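Local coordinates for protein laccase (PDB 4F7K) that probably oxidises phenolic and related substrates as a multicopper oxidase, coupling this to the reduction of molecular oxygen to water, at residues I137-I142 and N190-R195. Sequence-based numbering, arbitrary orientation. Where two conformers were deposited one is given.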
ATOM      1  N   ILE A 137       0.331   4.357   7.667  1.00 28.22           N
ATOM      2  CA  ILE A 137       0.848   5.691   7.896  1.00 28.86           C
ATOM      3  C   ILE A 137       0.206   6.642   6.899  1.00 28.05           C
ATOM      4  O   ILE A 137       0.169   6.368   5.704  1.00 25.35           O
ATOM      5  CB  ILE A 137       2.392   5.729   7.815  1.00 30.04           C
ATOM      6  CG1 ILE A 137       2.987   4.693   8.782  1.00 32.43           C
ATOM      7  CG2 ILE A 137       2.923   7.128   8.126  1.00 29.90           C
ATOM      8  CD1 ILE A 137       4.534   4.544   8.722  1.00 34.71           C
ATOM      9  N   ASP A 138      -0.350   7.738   7.405  1.00 28.34           N
ATOM     10  CA  ASP A 138      -1.050   8.701   6.541  1.00 29.92           C
ATOM     11  C   ASP A 138      -0.732  10.086   7.108  1.00 31.29           C
ATOM     12  O   ASP A 138      -0.303  10.226   8.255  1.00 31.45           O
ATOM     13  CB  ASP A 138      -2.561   8.394   6.592  1.00 29.21           C
ATOM     14  CG  ASP A 138      -3.346   8.886   5.369  1.00 32.59           C
ATOM     15  OD1 ASP A 138      -2.746   9.562   4.478  1.00 33.36           O
ATOM     16  OD2 ASP A 138      -4.597   8.567   5.336  1.00 32.63           O
ATOM     17  N   ASP A 139      -0.887  11.128   6.316  1.00 33.03           N
ATOM     18  CA  ASP A 139      -0.874  12.443   6.949  1.00 34.19           C
ATOM     19  C   ASP A 139      -2.123  13.240   6.649  1.00 33.89           C
ATOM     20  O   ASP A 139      -2.938  12.838   5.821  1.00 33.26           O
ATOM     21  CB  ASP A 139       0.403  13.194   6.644  1.00 36.95           C
ATOM     22  CG  ASP A 139       0.357  13.844   5.342  1.00 38.79           C
ATOM     23  OD1 ASP A 139      -0.135  13.164   4.407  1.00 43.36           O
ATOM     24  OD2 ASP A 139       0.777  15.019   5.281  1.00 40.64           O
ATOM     25  N   TRP A 140      -2.338  14.325   7.380  1.00 34.40           N
ATOM     26  CA  TRP A 140      -3.638  14.982   7.296  1.00 34.32           C
ATOM     27  C   TRP A 140      -3.489  16.481   7.538  1.00 34.24           C
ATOM     28  O   TRP A 140      -2.649  16.910   8.311  1.00 34.27           O
ATOM     29  CB  TRP A 140      -4.649  14.473   8.344  1.00 35.02           C
ATOM     30  CG  TRP A 140      -5.168  13.077   8.251  1.00 32.57           C
ATOM     31  CD1 TRP A 140      -6.330  12.643   7.672  1.00 33.75           C
ATOM     32  CD2 TRP A 140      -4.570  11.937   8.857  1.00 32.36           C
ATOM     33  NE1 TRP A 140      -6.459  11.264   7.840  1.00 34.86           N
ATOM     34  CE2 TRP A 140      -5.382  10.824   8.569  1.00 31.79           C
ATOM     35  CE3 TRP A 140      -3.411  11.756   9.614  1.00 32.69           C
ATOM     36  CZ2 TRP A 140      -5.080   9.564   9.017  1.00 34.80           C
ATOM     37  CZ3 TRP A 140      -3.111  10.523  10.058  1.00 35.00           C
ATOM     38  CH2 TRP A 140      -3.923   9.421   9.751  1.00 37.77           C
ATOM     39  N   ARG A 141      -4.328  17.250   6.875  1.00 33.70           N
ATOM     40  CA  ARG A 141      -4.445  18.672   7.169  1.00 36.18           C
ATOM     41  C   ARG A 141      -5.820  18.794   7.773  1.00 35.67           C
ATOM     42  O   ARG A 141      -6.831  18.623   7.092  1.00 34.43           O
ATOM     43  CB  ARG A 141      -4.282  19.488   5.892  1.00 37.10           C
ATOM     44  N   ILE A 142      -5.846  18.996   9.081  1.00 37.11           N
ATOM     45  CA  ILE A 142      -7.112  19.014   9.857  1.00 38.07           C
ATOM     46  C   ILE A 142      -7.296  20.374  10.524  1.00 38.98           C
ATOM     47  O   ILE A 142      -6.364  20.863  11.149  1.00 40.53           O
ATOM     48  CB  ILE A 142      -7.128  17.939  10.989  1.00 38.03           C
ATOM     49  CG1 ILE A 142      -6.623  16.607  10.500  1.00 37.59           C
ATOM     50  CG2 ILE A 142      -8.523  17.721  11.526  1.00 38.44           C
ATOM     51  CD1 ILE A 142      -6.700  15.470  11.574  1.00 36.41           C
ATOM     52  N   ASN A 190       2.296   2.617   3.582  1.00 26.82           N
ATOM     53  CA  ASN A 190       2.176   4.063   3.370  1.00 27.23           C
ATOM     54  C   ASN A 190       0.881   4.312   2.606  1.00 27.39           C
ATOM     55  O   ASN A 190       0.818   4.005   1.396  1.00 27.59           O
ATOM     56  CB  ASN A 190       3.386   4.665   2.614  1.00 26.64           C
ATOM     57  CG  ASN A 190       3.240   6.202   2.392  1.00 28.22           C
ATOM     58  OD1 ASN A 190       2.178   6.769   2.664  1.00 29.83           O
ATOM     59  ND2 ASN A 190       4.301   6.869   1.904  1.00 26.00           N
ATOM     60  N   VAL A 191      -0.162   4.777   3.315  1.00 25.94           N
ATOM     61  CA  VAL A 191      -1.473   4.970   2.692  1.00 27.00           C
ATOM     62  C   VAL A 191      -1.699   6.436   2.306  1.00 27.62           C
ATOM     63  O   VAL A 191      -2.747   6.780   1.781  1.00 28.21           O
ATOM     64  CB  VAL A 191      -2.651   4.454   3.568  1.00 28.40           C
ATOM     65  CG1 VAL A 191      -2.461   2.960   3.888  1.00 26.96           C
ATOM     66  CG2 VAL A 191      -2.797   5.295   4.892  1.00 24.72           C
ATOM     67  N   ALA A 192      -0.718   7.298   2.564  1.00 27.66           N
ATOM     68  CA  ALA A 192      -0.766   8.665   2.021  1.00 28.83           C
ATOM     69  C   ALA A 192      -0.756   8.684   0.489  1.00 30.32           C
ATOM     70  O   ALA A 192      -0.180   7.810  -0.170  1.00 32.95           O
ATOM     71  CB  ALA A 192       0.396   9.520   2.580  1.00 28.69           C
ATOM     72  N   THR A 193      -1.413   9.665  -0.098  1.00 30.90           N
ATOM     73  CA  THR A 193      -1.414   9.772  -1.540  1.00 30.83           C
ATOM     74  C   THR A 193      -0.230  10.657  -2.028  1.00 30.95           C
ATOM     75  O   THR A 193       0.167  10.612  -3.185  1.00 31.28           O
ATOM     76  CB  THR A 193      -2.768  10.371  -2.030  1.00 32.82           C
ATOM     77  OG1 THR A 193      -3.133  11.575  -1.295  1.00 32.00           O
ATOM     78  CG2 THR A 193      -3.865   9.348  -1.893  1.00 32.45           C
ATOM     79  N   ASP A 194       0.298  11.495  -1.147  1.00 29.77           N
ATOM     80  CA  ASP A 194       1.090  12.636  -1.607  1.00 31.56           C
ATOM     81  C   ASP A 194       2.356  12.859  -0.838  1.00 30.78           C
ATOM     82  O   ASP A 194       3.020  13.852  -1.096  1.00 33.60           O
ATOM     83  CB  ASP A 194       0.260  13.940  -1.650  1.00 31.27           C
ATOM     84  CG  ASP A 194      -0.766  13.943  -2.765  1.00 33.99           C
ATOM     85  OD1 ASP A 194      -0.375  14.121  -3.938  1.00 35.18           O
ATOM     86  OD2 ASP A 194      -1.983  13.762  -2.479  1.00 34.42           O
ATOM     87  N   ARG A 195       2.688  11.948   0.069  1.00 30.20           N
ATOM     88  CA  ARG A 195       3.824  12.073   0.996  0.50 30.78           C
ATOM     89  C   ARG A 195       4.702  10.832   0.972  1.00 31.34           C
ATOM     90  O   ARG A 195       4.167   9.717   1.009  1.00 32.24           O
ATOM     91  CB  ARG A 195       3.317  12.269   2.433  0.50 29.83           C
ATOM     92  CG  ARG A 195       2.574  13.612   2.663  0.50 30.02           C
ATOM     93  CD  ARG A 195       3.497  14.792   2.365  0.50 28.09           C
ATOM     94  NE  ARG A 195       2.868  16.087   2.649  0.50 29.18           N
ATOM     95  CZ  ARG A 195       3.312  17.231   2.142  0.50 28.83           C
ATOM     96  NH1 ARG A 195       4.369  17.199   1.360  0.50 27.51           N
ATOM     97  NH2 ARG A 195       2.708  18.385   2.400  0.50 27.02           N
TER
HETATM   98  O   HOH W   1      -0.918  12.494   1.518  1.00 19.17           O
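Asp-139 and Arg-195 meet side chain across side chain, at about a right angle. The carboxylate lies against the aliphatic part of the arginine, with OD1 of Asp-139 3.3 Å from CG of Arg-195. OD2 of Asp-139 comes to the edge of the guanidinium, near its plane, and forms a salt bridge with NE of Arg-195 at 3.5 Å. The two planes are 71° apart, far from the coplanar, two-pronged pairing; a single contact to NE is made. The bend of the arginine at chi2 (-60°) turns CD away from the carboxylate that CG touches. A water donates a hydrogen bond to OD1 of Asp-139 and accepts from the backbone N of Asp-194, which also links strand to loop.

Deeper in, CB of Asp-138 packs on CG2 of Val-191 at 3.5 Å. CG of Asp-138 stands anti to its own backbone N (chi1 -156°), which sets OD1 by CA of Ala-192. OD1 also has a long, weak ion pair with Lys-113.

The setting is one of the cupredoxin-like domains of a multicopper oxidase. Strands 131-140 and 183-190 run parallel in its sheet, and the contact lies where the second strand gives way to a loop. Here Ile-137 O accepts from Val-191 N at 2.9 Å, and weakly from Ala-192 N.

Asn-190 shapes the turn. Its OD1 accepts from Ala-192 N at 2.9 Å, an Asx turn. Its ND2 donates almost straight to Arg-195 O, and also binds Leu-227 O. An alanine here would lose all three bonds and would probably leave the loop freer to shift, disturbing how Ala-192 and Arg-195 face the strand. Farther along the loop, OD1 of Asp-194 takes hydrogen bonds from His-401 and Gly-404, linking this domain to the C-terminal part of the chain.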